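Putative isocitrate dehydrogenase, NAD-dependent (Methylococcus capsulatus, PDB 6LKY) probably catalyses the NAD-dependent oxidative decarboxylation of isocitrate to 2-oxoglutarate with the help of magnesium. Local coordinates at residues N61-K66 and E289-P294; L69-G74 and S79-L84. The protein carries 1 engineered substitution. All blocks are in the same frame, centred on the assembly; numbering follows the deposited sequence. Where two conformers were deposited one is given.

Contact 1. Residues N61-K66 and E289-P294; sequences NRICFK and EHIGEP
Ile63, at the start of strand 63-66, meets Ile291 and His290 at the end of helix 278-290, where a Schellman motif closes a helix packed on the large mixed sheet of the isocitrate/isopropylmalate dehydrogenase fold. This small joint illustrates how the start of a strand is covered, near the surface, by the residues that end a helix. No hydrogen bond crosses it, and the CA atoms of Ile63 and Ile291 stay 8.4 Å apart, so side chains alone span the gap.

Most of the contact is centred on Ile63 CD1, which touches both partners. Ile63 holds CG1 beside its backbone N, anti to the carbonyl carbon (chi1 -50°), and chi2 (-69°) turns CD1 onto the histidine and onto Ile291 CG2, 3.9 Å away. Ile63 CG2 also approaches Ile291 CG2, at 4.1 Å, so both branches of Ile63 bear on it from the same side. The longer CG1 branch of Ile291 does none of the touching here. Ile63 CD1 lies at the edge of the His290 imidazole, near the ring plane and 4.0 Å from CD2. His290 also meets the ring of Phe259, from the neighbouring strand 257-261, with the planes inclined at about 50°. With an alanine here, Ile63's CG1-CD1 arm and CG2 would be missing, and Ile291 CG2 would probably lose its apolar partner on the strand, leaving a gap beside the histidine edge.

Farther along the strand, Phe65 continues the packing on Met280, Ala283 and Met287, and Ile63 itself touches Met287. Beyond Ile291 the chain turns at Gly292, the C-prime residue, whose positive phi would jam a CB against the preceding carbonyl oxygen. Two bonds complete the Schellman motif: Glu293 N to Leu288 O, and Gly292 N to Glu289 O at 3.2 Å.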
loop_
_atom_site.group_PDB
_atom_site.type_symbol
_atom_site.label_atom_id
_atom_site.label_comp_id
_atom_site.label_asym_id
_atom_site.label_seq_id
_atom_site.Cartn_x
_atom_site.Cartn_y
_atom_site.Cartn_z
ATOM N N ASN A 61 34.985 -2.436 4.294
ATOM C CA ASN A 61 34.810 -3.392 3.203
ATOM C C ASN A 61 33.983 -2.855 2.041
ATOM O O ASN A 61 34.178 -3.304 0.906
ATOM C CB ASN A 61 34.173 -4.677 3.729
ATOM C CG ASN A 61 35.035 -5.367 4.767
ATOM O OD1 ASN A 61 36.248 -5.143 4.828
ATOM N ND2 ASN A 61 34.417 -6.219 5.582
ATOM N N ARG A 62 33.014 -1.973 2.307
ATOM C CA ARG A 62 32.128 -1.320 1.339
ATOM C C ARG A 62 31.027 -2.259 0.850
ATOM O O ARG A 62 30.171 -1.814 0.082
ATOM C CB ARG A 62 32.853 -0.757 0.100
ATOM C CG ARG A 62 33.986 0.242 0.367
ATOM C CD ARG A 62 33.748 1.163 1.574
ATOM N NE ARG A 62 32.769 2.238 1.358
ATOM C CZ ARG A 62 32.555 3.238 2.214
ATOM N NH1 ARG A 62 33.262 3.323 3.332
ATOM N NH2 ARG A 62 31.650 4.170 1.951
ATOM N N ILE A 63 31.027 -3.534 1.241
ATOM C CA ILE A 63 30.009 -4.496 0.830
ATOM C C ILE A 63 29.526 -5.246 2.065
ATOM O O ILE A 63 30.330 -5.665 2.906
ATOM C CB ILE A 63 30.533 -5.488 -0.230
ATOM C CG1 ILE A 63 31.212 -4.746 -1.383
ATOM C CG2 ILE A 63 29.402 -6.354 -0.760
ATOM C CD1 ILE A 63 30.243 -3.952 -2.245
ATOM N N CYS A 64 28.211 -5.429 2.165
ATOM C CA CYS A 64 27.609 -6.052 3.331
ATOM C C CYS A 64 26.475 -6.967 2.894
ATOM O O CYS A 64 25.701 -6.635 1.995
ATOM C CB CYS A 64 27.108 -4.997 4.333
ATOM S SG CYS A 64 26.374 -5.674 5.836
ATOM N N PHE A 65 26.422 -8.138 3.514
ATOM C CA PHE A 65 25.386 -9.144 3.320
ATOM C C PHE A 65 24.659 -9.263 4.656
ATOM O O PHE A 65 25.263 -9.672 5.654
ATOM C CB PHE A 65 26.026 -10.462 2.899
ATOM C CG PHE A 65 25.087 -11.432 2.267
ATOM C CD1 PHE A 65 24.213 -11.032 1.270
ATOM C CD2 PHE A 65 25.107 -12.766 2.644
ATOM C CE1 PHE A 65 23.358 -11.953 0.679
ATOM C CE2 PHE A 65 24.248 -13.682 2.062
ATOM C CZ PHE A 65 23.379 -13.281 1.082
ATOM N N LYS A 66 23.378 -8.887 4.692
ATOM C CA LYS A 66 22.690 -8.626 5.955
ATOM C C LYS A 66 21.395 -9.420 6.037
ATOM O O LYS A 66 20.508 -9.262 5.195
ATOM C CB LYS A 66 22.403 -7.127 6.127
ATOM C CG LYS A 66 21.842 -6.771 7.504
ATOM C CD LYS A 66 21.103 -5.418 7.514
ATOM C CE LYS A 66 19.970 -5.371 6.504
ATOM N NZ LYS A 66 18.784 -6.221 6.846
ATOM N N GLU A 289 26.559 -10.093 -8.538
ATOM C CA GLU A 289 26.545 -9.262 -9.737
ATOM C C GLU A 289 27.187 -7.906 -9.475
ATOM O O GLU A 289 28.011 -7.434 -10.266
ATOM C CB GLU A 289 25.118 -9.078 -10.237
ATOM C CG GLU A 289 25.021 -8.135 -11.419
ATOM C CD GLU A 289 23.682 -7.432 -11.486
ATOM O OE1 GLU A 289 23.648 -6.203 -11.259
ATOM O OE2 GLU A 289 22.663 -8.110 -11.750
ATOM N N HIS A 290 26.824 -7.265 -8.360
ATOM C CA HIS A 290 27.379 -5.947 -8.054
ATOM C C HIS A 290 28.910 -5.960 -7.968
ATOM O O HIS A 290 29.563 -5.004 -8.395
ATOM C CB HIS A 290 26.783 -5.409 -6.758
ATOM C CG HIS A 290 27.216 -4.013 -6.439
ATOM N ND1 HIS A 290 26.672 -2.906 -7.059
ATOM C CD2 HIS A 290 28.151 -3.544 -5.578
ATOM C CE1 HIS A 290 27.250 -1.814 -6.584
ATOM N NE2 HIS A 290 28.152 -2.173 -5.685
ATOM N N ILE A 291 29.499 -7.004 -7.382
ATOM C CA ILE A 291 30.939 -6.997 -7.130
ATOM C C ILE A 291 31.707 -7.601 -8.302
ATOM O O ILE A 291 32.894 -7.919 -8.177
ATOM C CB ILE A 291 31.281 -7.749 -5.831
ATOM C CG1 ILE A 291 30.809 -9.198 -5.926
ATOM C CG2 ILE A 291 30.679 -7.037 -4.631
ATOM C CD1 ILE A 291 31.200 -10.042 -4.729
ATOM N N GLY A 292 31.041 -7.773 -9.440
ATOM C CA GLY A 292 31.718 -8.203 -10.645
ATOM C C GLY A 292 31.818 -9.707 -10.790
ATOM O O GLY A 292 32.823 -10.221 -11.287
ATOM N N GLU A 293 30.782 -10.428 -10.372
ATOM C CA GLU A 293 30.694 -11.877 -10.563
ATOM C C GLU A 293 29.371 -12.240 -11.228
ATOM O O GLU A 293 28.597 -13.047 -10.702
ATOM C CB GLU A 293 30.849 -12.593 -9.225
ATOM C CG GLU A 293 32.208 -12.387 -8.576
ATOM C CD GLU A 293 33.293 -13.283 -9.167
ATOM O OE1 GLU A 293 32.977 -14.104 -10.059
ATOM O OE2 GLU A 293 34.463 -13.165 -8.729
ATOM N N PRO A 294 29.095 -11.683 -12.414
ATOM C CA PRO A 294 27.758 -11.864 -13.014
ATOM C C PRO A 294 27.422 -13.297 -13.376
ATOM O O PRO A 294 26.250 -13.692 -13.297
ATOM C CB PRO A 294 27.813 -10.988 -14.274
ATOM C CG PRO A 294 29.272 -10.827 -14.577
ATOM C CD PRO A 294 29.979 -10.857 -13.256
#

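Contact 2. Residues L69-G74 and S79-L84; sequences LTTPVG and SVNVTL. With NAD (nicotinamide-adenine-dinucleotide), chain C; CIT (citric acid), chain E.
The amide of Asn81 has the coenzyme's carboxamide over one face, with NAD C7N 3.5 Å from Asn81 CG, while the Leu69 side chain lies toward the opposite face, its CB 3.5 Å from Asn81 OD1. Asn81 stands in the first turn of helix 80-87, N-capped by Ser79, and the loop before that helix helps line the NAD pocket. At the amino edge, ND2 makes a weak bond to Leu69 O and a straighter one to citrate O3 (168°); OD1 receives Lys66 NZ, tilted out of the amide plane toward the coenzyme's side. These bonds probably fix which way round the amide sits.

Thr71 OG1 donates to the same citrate O3 at 2.9 Å, and Ser79 OG lies a doubtfully short 2.5 Å from it. Ser79 OG, anti to its own nitrogen (chi1 171°), accepts the capping bond from Val82 N. Citrate, probably from the crystallisation liquor, also binds Arg85, Arg95 and Arg116 of this chain and Lys174 of the second subunit, consistent with a pocket for carboxylates. Thr71 N donates to NAD O3D at 3.0 Å. One water accepts from Val80 N at 2.7 Å and donates to Thr71 OG1 and Thr70 O.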
loop_
_atom_site.group_PDB
_atom_site.type_symbol
_atom_site.label_atom_id
_atom_site.label_comp_id
_atom_site.label_asym_id
_atom_site.label_seq_id
_atom_site.Cartn_x
_atom_site.Cartn_y
_atom_site.Cartn_z
ATOM N N LEU A 69 16.781 -7.754 10.323
ATOM C CA LEU A 69 17.015 -7.210 11.653
ATOM C C LEU A 69 15.684 -6.809 12.271
ATOM O O LEU A 69 14.894 -6.097 11.642
ATOM C CB LEU A 69 17.977 -6.023 11.590
ATOM C CG LEU A 69 19.373 -6.416 11.089
ATOM C CD1 LEU A 69 20.336 -5.224 11.085
ATOM C CD2 LEU A 69 19.928 -7.543 11.950
ATOM N N THR A 70 15.435 -7.283 13.492
ATOM C CA THR A 70 14.215 -6.924 14.220
ATOM C C THR A 70 14.232 -5.446 14.617
ATOM O O THR A 70 15.231 -4.952 15.146
ATOM C CB THR A 70 14.091 -7.799 15.472
ATOM O OG1 THR A 70 13.732 -9.131 15.085
ATOM C CG2 THR A 70 13.056 -7.232 16.472
ATOM N N THR A 71 13.124 -4.738 14.374
ATOM C CA THR A 71 12.929 -3.401 14.922
ATOM C C THR A 71 11.735 -3.399 15.867
ATOM O O THR A 71 10.640 -3.811 15.460
ATOM C CB THR A 71 12.709 -2.366 13.789
ATOM O OG1 THR A 71 13.837 -2.385 12.907
ATOM C CG2 THR A 71 12.499 -0.938 14.349
ATOM N N PRO A 72 11.886 -2.935 17.110
ATOM C CA PRO A 72 10.743 -2.916 18.038
ATOM C C PRO A 72 9.682 -1.895 17.636
ATOM O O PRO A 72 9.970 -0.844 17.050
ATOM C CB PRO A 72 11.370 -2.561 19.396
ATOM C CG PRO A 72 12.863 -2.478 19.176
ATOM C CD PRO A 72 13.121 -2.399 17.705
ATOM N N VAL A 73 8.437 -2.232 17.962
ATOM C CA VAL A 73 7.262 -1.446 17.611
ATOM C C VAL A 73 6.881 -0.545 18.780
ATOM O O VAL A 73 6.869 -0.983 19.939
ATOM C CB VAL A 73 6.091 -2.360 17.206
ATOM C CG1 VAL A 73 6.493 -3.229 16.024
ATOM C CG2 VAL A 73 5.673 -3.237 18.363
ATOM N N GLY A 74 6.612 0.727 18.482
ATOM C CA GLY A 74 6.050 1.648 19.451
ATOM C C GLY A 74 7.063 2.271 20.382
ATOM O O GLY A 74 6.693 3.132 21.191
ATOM N N SER A 79 15.173 1.567 13.884
ATOM C CA SER A 79 15.554 0.506 12.954
ATOM C C SER A 79 17.038 0.567 12.614
ATOM O O SER A 79 17.534 1.587 12.127
ATOM C CB SER A 79 14.730 0.623 11.666
ATOM O OG SER A 79 15.224 -0.257 10.658
ATOM N N VAL A 80 17.740 -0.541 12.860
ATOM C CA VAL A 80 19.129 -0.638 12.431
ATOM C C VAL A 80 19.220 -0.699 10.907
ATOM O O VAL A 80 20.201 -0.229 10.317
ATOM C CB VAL A 80 19.797 -1.857 13.101
ATOM C CG1 VAL A 80 21.267 -1.967 12.679
ATOM C CG2 VAL A 80 19.669 -1.751 14.625
ATOM N N ASN A 81 18.215 -1.262 10.240
ATOM C CA ASN A 81 18.220 -1.256 8.778
ATOM C C ASN A 81 18.277 0.165 8.250
ATOM O O ASN A 81 19.098 0.501 7.374
ATOM C CB ASN A 81 16.982 -1.982 8.254
ATOM C CG ASN A 81 16.881 -3.401 8.796
ATOM O OD1 ASN A 81 17.780 -4.215 8.575
ATOM N ND2 ASN A 81 15.812 -3.689 9.546
ATOM N N VAL A 82 17.446 1.032 8.830
ATOM C CA VAL A 82 17.369 2.413 8.387
ATOM C C VAL A 82 18.636 3.160 8.760
ATOM O O VAL A 82 19.169 3.946 7.957
ATOM C CB VAL A 82 16.110 3.069 8.974
ATOM C CG1 VAL A 82 16.155 4.584 8.773
ATOM C CG2 VAL A 82 14.865 2.429 8.338
ATOM N N THR A 83 19.124 2.947 9.992
ATOM C CA THR A 83 20.368 3.579 10.425
ATOM C C THR A 83 21.522 3.211 9.499
ATOM O O THR A 83 22.314 4.075 9.118
ATOM C CB THR A 83 20.697 3.191 11.861
ATOM O OG1 THR A 83 19.700 3.719 12.741
ATOM C CG2 THR A 83 22.051 3.747 12.262
ATOM N N LEU A 84 21.640 1.929 9.138
ATOM C CA LEU A 84 22.684 1.510 8.202
ATOM C C LEU A 84 22.534 2.226 6.860
ATOM O O LEU A 84 23.498 2.806 6.347
ATOM C CB LEU A 84 22.632 -0.010 8.013
ATOM C CG LEU A 84 23.657 -0.965 8.650
ATOM C CD1 LEU A 84 24.628 -0.292 9.606
ATOM C CD2 LEU A 84 22.943 -2.099 9.337
HETATM P PA NAD C . 8.015 -10.468 8.434
HETATM O O1A NAD C . 9.080 -10.829 9.440
HETATM O O2A NAD C . 8.608 -10.269 7.073
HETATM O O5B NAD C . 6.875 -11.591 8.451
HETATM C C5B NAD C . 5.720 -11.402 7.639
HETATM C C4B NAD C . 5.151 -12.758 7.272
HETATM O O4B NAD C . 5.999 -13.305 6.241
HETATM C C3B NAD C . 5.197 -13.686 8.480
HETATM O O3B NAD C . 4.022 -14.479 8.548
HETATM C C2B NAD C . 6.418 -14.550 8.208
HETATM O O2B NAD C . 6.351 -15.863 8.787
HETATM C C1B NAD C . 6.521 -14.554 6.689
HETATM N N9A NAD C . 7.946 -14.714 6.434
HETATM C C8A NAD C . 8.746 -13.552 6.008
HETATM N N7A NAD C . 9.996 -14.260 5.675
HETATM C C5A NAD C . 9.539 -15.337 4.803
HETATM C C6A NAD C . 10.461 -16.541 4.884
HETATM N N6A NAD C . 11.711 -16.231 4.172
HETATM N N1A NAD C . 9.780 -17.660 4.214
HETATM C C2A NAD C . 8.522 -18.081 4.861
HETATM N N3A NAD C . 8.097 -17.128 5.890
HETATM C C4A NAD C . 8.227 -15.749 5.426
HETATM O O3 NAD C . 7.309 -9.079 8.820
HETATM P PN NAD C . 6.789 -8.651 10.267
HETATM O O1N NAD C . 6.271 -9.788 11.089
HETATM O O2N NAD C . 5.728 -7.591 10.014
HETATM O O5D NAD C . 8.047 -7.998 11.026
HETATM C C5D NAD C . 8.906 -8.811 11.842
HETATM C C4D NAD C . 10.169 -8.029 12.179
HETATM O O4D NAD C . 11.041 -7.923 11.040
HETATM C C3D NAD C . 9.836 -6.607 12.636
HETATM O O3D NAD C . 10.593 -6.344 13.813
HETATM C C2D NAD C . 10.323 -5.747 11.484
HETATM O O2D NAD C . 10.792 -4.459 11.877
HETATM C C1D NAD C . 11.478 -6.558 10.913
HETATM N N1N NAD C . 11.761 -6.077 9.537
HETATM C C2N NAD C . 13.067 -6.475 9.030
HETATM C C3N NAD C . 13.256 -5.722 7.733
HETATM C C7N NAD C . 14.716 -5.645 7.277
HETATM O O7N NAD C . 14.842 -5.741 5.864
HETATM N N7N NAD C . 15.550 -6.613 7.986
HETATM C C4N NAD C . 12.283 -6.131 6.639
HETATM C C5N NAD C . 10.851 -6.187 7.136
HETATM C C6N NAD C . 10.621 -6.369 8.639
HETATM C C1 CIT E . 12.519 -2.993 5.191
HETATM O O1 CIT E . 13.496 -3.231 4.457
HETATM O O2 CIT E . 11.369 -3.063 4.697
HETATM C C2 CIT E . 12.745 -2.613 6.641
HETATM C C3 CIT E . 11.614 -1.757 7.191
HETATM O O7 CIT E . 10.437 -2.573 7.344
HETATM C C4 CIT E . 11.968 -1.117 8.520
HETATM C C5 CIT E . 12.434 -2.128 9.528
HETATM O O3 CIT E . 13.557 -1.994 10.044
HETATM O O4 CIT E . 11.696 -3.082 9.866
HETATM C C6 CIT E . 11.295 -0.625 6.247
HETATM O O5 CIT E . 12.190 -0.227 5.464
HETATM O O6 CIT E . 10.154 -0.096 6.257
HETATM O O HOH W 1 16.437 -2.905 13.317
#

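In the fold
The two contacts lie on one continuous run of chain, strand 63-66, a loop and helix 80-87, with segment 289-294 added from much later in the sequence. Contact 2 thus falls wholly within the 222 residues separating the segments of contact 1. Their centres are about 22 Å apart. Contact 1 is a surface joint between the beginning of the strand and helix 278-290, whereas contact 2 is buried in the NAD pocket reached beyond the strand's other end. In the mixed sheet, strand 63-66 lies between strands 2-7 and 257-261. Lys66 joins the contacts, reaching Asn81 and salt-bridged to Glu260 on strand 257-261. One strand therefore runs from peripheral helix packing to the coenzyme site.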